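Local coordinates for protein chitinase (Thermococcus kodakarensis KOD1, PDB 5DHE) that probably binds chitin through this non-catalytic domain, part of a larger enzyme that hydrolyses chitin, at residues Val35-Trp49 and Phe75-Tyr89. Sequence-based numbering, arbitrary orientation. Where two conformers were deposited one is given.
Sequences VKVKLKDGSAVSSVW and FGFIATGSEPVEAMY
Strand 35-39 pairs antiparallel with strand 85-89 (171°) and strand 45-49 with strand 75-80 (164°), one ladder in each sheet of a beta sandwich, each segment passing from one sheet to the other. Each ladder holds a beta bulge: one falls between Lys38 and Leu39 in the register, the other is a classic bulge in which Ser46 and Ser47 both face Ile78, whose O accepts a bond from Ser46 N (2.9 Å) and a weak one from Ser47 N. Between the sheets, Leu39 CD2 presses on Val85 CG2 (3.5 Å) and reaches Ala79 CB, while Val37 CG1 lies against both methyls of Val85, and Phe75 CZ packs on Val35 CB (4.0 Å). Where the chains pass between the sheets, Ser43 OG, anti to its own N (chi1 175°), donates in plane to a lone pair of Thr80 O (2.7 Å), and Thr80 OG1 accepts from Ala44 N (3.0 Å). On the outer surface Lys40, bent at its last torsion, brings NZ to the anti side of Glu86 OE2 (3.1 Å); Lys38 NZ makes a long salt bridge to Glu86 OE1. Trp49 meets Ile78 CD1 in plane at its CH2 edge (3.5 Å). Phe77 stacks with Phe62 and Tyr21 in the core, strand 18-26 flanks strand 75-80, and strand 59-64 flanks strand 35-39.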
loop_
_atom_site.group_PDB
_atom_site.type_symbol
_atom_site.label_atom_id
_atom_site.label_comp_id
_atom_site.label_asym_id
_atom_site.label_seq_id
_atom_site.Cartn_x
_atom_site.Cartn_y
_atom_site.Cartn_z
ATOM N N VAL A 35 0.921 -5.126 -0.361
ATOM C CA VAL A 35 0.597 -4.098 0.627
ATOM C C VAL A 35 -0.881 -4.260 0.945
ATOM O O VAL A 35 -1.728 -4.116 0.060
ATOM C CB VAL A 35 0.853 -2.661 0.113
ATOM C CG1 VAL A 35 0.261 -1.624 1.097
ATOM C CG2 VAL A 35 2.353 -2.422 -0.003
ATOM N N LYS A 36 -1.189 -4.588 2.197
ATOM C CA LYS A 36 -2.571 -4.750 2.628
ATOM C C LYS A 36 -2.991 -3.436 3.268
ATOM O O LYS A 36 -2.259 -2.859 4.068
ATOM C CB LYS A 36 -2.703 -5.913 3.618
ATOM C CG LYS A 36 -2.231 -7.242 3.036
ATOM C CD LYS A 36 -2.610 -8.434 3.903
ATOM C CE LYS A 36 -4.105 -8.672 3.913
ATOM N NZ LYS A 36 -4.437 -9.978 4.555
ATOM N N VAL A 37 -4.184 -2.978 2.910
ATOM C CA VAL A 37 -4.683 -1.700 3.402
ATOM C C VAL A 37 -5.983 -1.840 4.177
ATOM O O VAL A 37 -6.923 -2.482 3.719
ATOM C CB VAL A 37 -4.892 -0.741 2.215
ATOM C CG1 VAL A 37 -5.494 0.584 2.681
ATOM C CG2 VAL A 37 -3.563 -0.527 1.510
ATOM N N LYS A 38 -6.010 -1.241 5.365
ATOM C CA LYS A 38 -7.194 -1.263 6.223
ATOM C C LYS A 38 -7.941 0.054 6.003
ATOM O O LYS A 38 -7.424 1.124 6.313
ATOM C CB LYS A 38 -6.775 -1.376 7.691
ATOM C CG LYS A 38 -7.942 -1.532 8.639
ATOM C CD LYS A 38 -7.469 -1.599 10.072
ATOM C CE LYS A 38 -8.640 -1.861 11.003
ATOM N NZ LYS A 38 -8.234 -1.713 12.425
ATOM N N LEU A 39 -9.151 -0.033 5.449
ATOM C CA LEU A 39 -9.973 1.145 5.187
ATOM C C LEU A 39 -11.156 1.274 6.136
ATOM O O LEU A 39 -11.738 0.274 6.560
ATOM C CB LEU A 39 -10.551 1.092 3.776
ATOM C CG LEU A 39 -9.728 1.424 2.550
ATOM C CD1 LEU A 39 -10.651 1.336 1.330
ATOM C CD2 LEU A 39 -9.158 2.828 2.673
ATOM N N LYS A 40 -11.530 2.511 6.432
ATOM C CA LYS A 40 -12.692 2.752 7.278
ATOM C C LYS A 40 -13.920 2.265 6.516
ATOM O O LYS A 40 -13.962 2.335 5.282
ATOM C CB LYS A 40 -12.847 4.247 7.560
ATOM C CG LYS A 40 -11.781 4.832 8.440
ATOM C CD LYS A 40 -12.129 6.262 8.824
ATOM C CE LYS A 40 -11.099 6.840 9.781
ATOM N NZ LYS A 40 -10.963 6.006 11.013
ATOM N N ASP A 41 -14.916 1.768 7.242
ATOM C CA ASP A 41 -16.140 1.303 6.597
ATOM C C ASP A 41 -16.769 2.449 5.792
ATOM O O ASP A 41 -16.738 3.609 6.208
ATOM C CB ASP A 41 -17.176 0.839 7.634
ATOM C CG ASP A 41 -16.853 -0.516 8.231
ATOM O OD1 ASP A 41 -16.082 -1.281 7.619
ATOM O OD2 ASP A 41 -17.401 -0.813 9.317
ATOM N N GLY A 42 -17.333 2.121 4.633
ATOM C CA GLY A 42 -17.977 3.141 3.830
ATOM C C GLY A 42 -17.095 3.785 2.785
ATOM O O GLY A 42 -17.591 4.540 1.936
ATOM N N SER A 43 -15.797 3.515 2.850
ATOM C CA SER A 43 -14.858 4.060 1.870
ATOM C C SER A 43 -14.473 2.982 0.849
ATOM O O SER A 43 -14.496 1.793 1.145
ATOM C CB SER A 43 -13.591 4.562 2.568
ATOM O OG SER A 43 -12.591 4.991 1.636
ATOM N N ALA A 44 -14.131 3.420 -0.359
ATOM C CA ALA A 44 -13.696 2.511 -1.415
ATOM C C ALA A 44 -12.507 3.115 -2.134
ATOM O O ALA A 44 -12.351 4.326 -2.172
ATOM C CB ALA A 44 -14.813 2.292 -2.439
ATOM N N VAL A 45 -11.684 2.252 -2.714
ATOM C CA VAL A 45 -10.566 2.718 -3.523
ATOM C C VAL A 45 -11.186 3.044 -4.878
ATOM O O VAL A 45 -11.756 2.171 -5.543
ATOM C CB VAL A 45 -9.510 1.638 -3.682
ATOM C CG1 VAL A 45 -8.473 2.085 -4.696
ATOM C CG2 VAL A 45 -8.843 1.360 -2.335
ATOM N N SER A 46 -11.063 4.300 -5.293
ATOM C CA SER A 46 -11.653 4.767 -6.541
ATOM C C SER A 46 -10.655 4.969 -7.684
ATOM O O SER A 46 -11.053 5.139 -8.834
ATOM C CB SER A 46 -12.433 6.067 -6.264
ATOM O OG SER A 46 -11.584 7.066 -5.706
ATOM N N SER A 47 -9.362 4.965 -7.372
ATOM C CA SER A 47 -8.327 5.111 -8.399
ATOM C C SER A 47 -7.113 4.324 -7.933
ATOM O O SER A 47 -6.805 4.320 -6.745
ATOM C CB SER A 47 -7.895 6.579 -8.571
ATOM O OG SER A 47 -8.915 7.382 -9.137
ATOM N N VAL A 48 -6.432 3.664 -8.869
ATOM C CA VAL A 48 -5.230 2.907 -8.554
ATOM C C VAL A 48 -4.214 3.139 -9.679
ATOM O O VAL A 48 -4.574 3.119 -10.854
ATOM C CB VAL A 48 -5.480 1.383 -8.503
ATOM C CG1 VAL A 48 -4.192 0.676 -8.038
ATOM C CG2 VAL A 48 -6.637 1.049 -7.568
ATOM N N TRP A 49 -2.961 3.349 -9.299
ATOM C CA TRP A 49 -1.897 3.545 -10.261
ATOM C C TRP A 49 -0.702 2.658 -9.953
ATOM O O TRP A 49 -0.237 2.581 -8.813
ATOM C CB TRP A 49 -1.466 5.016 -10.294
ATOM C CG TRP A 49 -2.527 5.922 -10.875
ATOM C CD1 TRP A 49 -2.888 6.035 -12.190
ATOM C CD2 TRP A 49 -3.391 6.792 -10.145
ATOM N NE1 TRP A 49 -3.930 6.926 -12.320
ATOM C CE2 TRP A 49 -4.257 7.405 -11.077
ATOM C CE3 TRP A 49 -3.522 7.112 -8.787
ATOM C CZ2 TRP A 49 -5.239 8.321 -10.697
ATOM C CZ3 TRP A 49 -4.501 8.022 -8.406
ATOM C CH2 TRP A 49 -5.349 8.617 -9.361
ATOM N N PHE A 75 3.544 3.270 -6.034
ATOM C CA PHE A 75 2.203 3.130 -6.562
ATOM C C PHE A 75 1.356 4.104 -5.791
ATOM O O PHE A 75 1.819 4.717 -4.812
ATOM C CB PHE A 75 1.643 1.699 -6.421
ATOM C CG PHE A 75 1.326 1.286 -5.017
ATOM C CD1 PHE A 75 2.329 0.838 -4.162
ATOM C CD2 PHE A 75 0.015 1.306 -4.554
ATOM C CE1 PHE A 75 2.034 0.408 -2.875
ATOM C CE2 PHE A 75 -0.292 0.878 -3.258
ATOM C CZ PHE A 75 0.724 0.427 -2.423
ATOM N N GLY A 76 0.126 4.267 -6.240
ATOM C CA GLY A 76 -0.750 5.192 -5.567
ATOM C C GLY A 76 -2.192 4.796 -5.717
ATOM O O GLY A 76 -2.543 3.927 -6.520
ATOM N N PHE A 77 -3.036 5.431 -4.919
ATOM C CA PHE A 77 -4.459 5.164 -4.998
ATOM C C PHE A 77 -5.205 6.290 -4.328
ATOM O O PHE A 77 -4.633 7.064 -3.557
ATOM C CB PHE A 77 -4.818 3.812 -4.343
ATOM C CG PHE A 77 -4.550 3.729 -2.851
ATOM C CD1 PHE A 77 -5.544 4.063 -1.922
ATOM C CD2 PHE A 77 -3.322 3.253 -2.380
ATOM C CE1 PHE A 77 -5.311 3.912 -0.548
ATOM C CE2 PHE A 77 -3.084 3.102 -0.999
ATOM C CZ PHE A 77 -4.078 3.431 -0.095
ATOM N N ILE A 78 -6.476 6.429 -4.678
ATOM C CA ILE A 78 -7.312 7.425 -4.051
ATOM C C ILE A 78 -8.405 6.606 -3.394
ATOM O O ILE A 78 -8.881 5.629 -3.982
ATOM C CB ILE A 78 -7.934 8.373 -5.088
ATOM C CG1 ILE A 78 -6.818 9.176 -5.752
ATOM C CG2 ILE A 78 -8.962 9.288 -4.422
ATOM C CD1 ILE A 78 -7.341 10.073 -6.882
ATOM N N ALA A 79 -8.752 6.965 -2.166
ATOM C CA ALA A 79 -9.828 6.270 -1.457
ATOM C C ALA A 79 -10.822 7.350 -1.073
ATOM O O ALA A 79 -10.428 8.465 -0.719
ATOM C CB ALA A 79 -9.296 5.565 -0.222
ATOM N N THR A 80 -12.110 7.033 -1.156
ATOM C CA THR A 80 -13.131 8.020 -0.856
ATOM C C THR A 80 -13.198 8.435 0.606
ATOM O O THR A 80 -12.927 7.654 1.519
ATOM C CB THR A 80 -14.501 7.512 -1.331
ATOM O OG1 THR A 80 -14.826 6.287 -0.652
ATOM C CG2 THR A 80 -14.455 7.262 -2.840
ATOM N N GLY A 81 -13.553 9.693 0.827
ATOM C CA GLY A 81 -13.623 10.176 2.192
ATOM C C GLY A 81 -12.332 10.828 2.653
ATOM O O GLY A 81 -11.335 10.868 1.923
ATOM N N SER A 82 -12.365 11.322 3.888
ATOM C CA SER A 82 -11.245 12.008 4.534
ATOM C C SER A 82 -10.390 11.048 5.352
ATOM O O SER A 82 -10.873 10.479 6.319
ATOM C CB SER A 82 -11.798 13.100 5.462
ATOM O OG SER A 82 -10.758 13.770 6.158
ATOM N N GLU A 83 -9.132 10.872 4.949
ATOM C CA GLU A 83 -8.206 9.980 5.648
ATOM C C GLU A 83 -8.835 8.637 6.028
ATOM O O GLU A 83 -8.826 8.230 7.200
ATOM C CB GLU A 83 -7.660 10.691 6.892
ATOM C CG GLU A 83 -6.816 11.904 6.529
ATOM C CD GLU A 83 -6.198 12.569 7.740
ATOM O OE1 GLU A 83 -5.566 11.855 8.540
ATOM O OE2 GLU A 83 -6.335 13.801 7.885
ATOM N N PRO A 84 -9.350 7.898 5.035
ATOM C CA PRO A 84 -9.984 6.601 5.293
ATOM C C PRO A 84 -9.028 5.458 5.592
ATOM O O PRO A 84 -9.425 4.445 6.162
ATOM C CB PRO A 84 -10.797 6.358 4.023
ATOM C CG PRO A 84 -9.931 6.963 2.977
ATOM C CD PRO A 84 -9.488 8.271 3.613
ATOM N N VAL A 85 -7.765 5.605 5.217
ATOM C CA VAL A 85 -6.822 4.533 5.495
ATOM C C VAL A 85 -6.387 4.585 6.956
ATOM O O VAL A 85 -5.870 5.591 7.440
ATOM C CB VAL A 85 -5.589 4.613 4.574
ATOM C CG1 VAL A 85 -4.557 3.539 4.974
ATOM C CG2 VAL A 85 -6.022 4.387 3.128
ATOM N N GLU A 86 -6.596 3.479 7.653
ATOM C CA GLU A 86 -6.232 3.384 9.063
ATOM C C GLU A 86 -4.866 2.728 9.221
ATOM O O GLU A 86 -4.174 2.962 10.219
ATOM C CB GLU A 86 -7.292 2.575 9.811
ATOM C CG GLU A 86 -8.662 3.248 9.830
ATOM C CD GLU A 86 -9.715 2.406 10.519
ATOM O OE1 GLU A 86 -9.783 1.193 10.243
ATOM O OE2 GLU A 86 -10.481 2.959 11.334
ATOM N N ALA A 87 -4.474 1.914 8.245
ATOM C CA ALA A 87 -3.185 1.242 8.321
ATOM C C ALA A 87 -2.810 0.577 7.019
ATOM O O ALA A 87 -3.681 0.229 6.227
ATOM C CB ALA A 87 -3.209 0.186 9.429
ATOM N N MET A 88 -1.506 0.442 6.783
ATOM C CA MET A 88 -1.036 -0.275 5.599
ATOM C C MET A 88 0.052 -1.209 6.076
ATOM O O MET A 88 0.818 -0.872 6.984
ATOM C CB MET A 88 -0.486 0.666 4.532
ATOM C CG MET A 88 -1.515 1.646 4.048
ATOM S SD MET A 88 -1.003 2.366 2.479
ATOM C CE MET A 88 0.242 3.388 3.013
ATOM N N TYR A 89 0.094 -2.399 5.485
ATOM C CA TYR A 89 1.077 -3.403 5.875
ATOM C C TYR A 89 1.841 -3.902 4.660
ATOM O O TYR A 89 1.235 -4.269 3.650
ATOM C CB TYR A 89 0.377 -4.597 6.517
ATOM C CG TYR A 89 -0.520 -4.253 7.673
ATOM C CD1 TYR A 89 -1.777 -3.690 7.465
ATOM C CD2 TYR A 89 -0.099 -4.467 8.983
ATOM C CE1 TYR A 89 -2.591 -3.344 8.533
ATOM C CE2 TYR A 89 -0.897 -4.128 10.050
ATOM C CZ TYR A 89 -2.139 -3.568 9.822
ATOM O OH TYR A 89 -2.925 -3.225 10.892
HETATM O O HOH W 1 -12.009 -0.010 9.316
HETATM O O HOH W 2 -16.497 6.918 1.331
#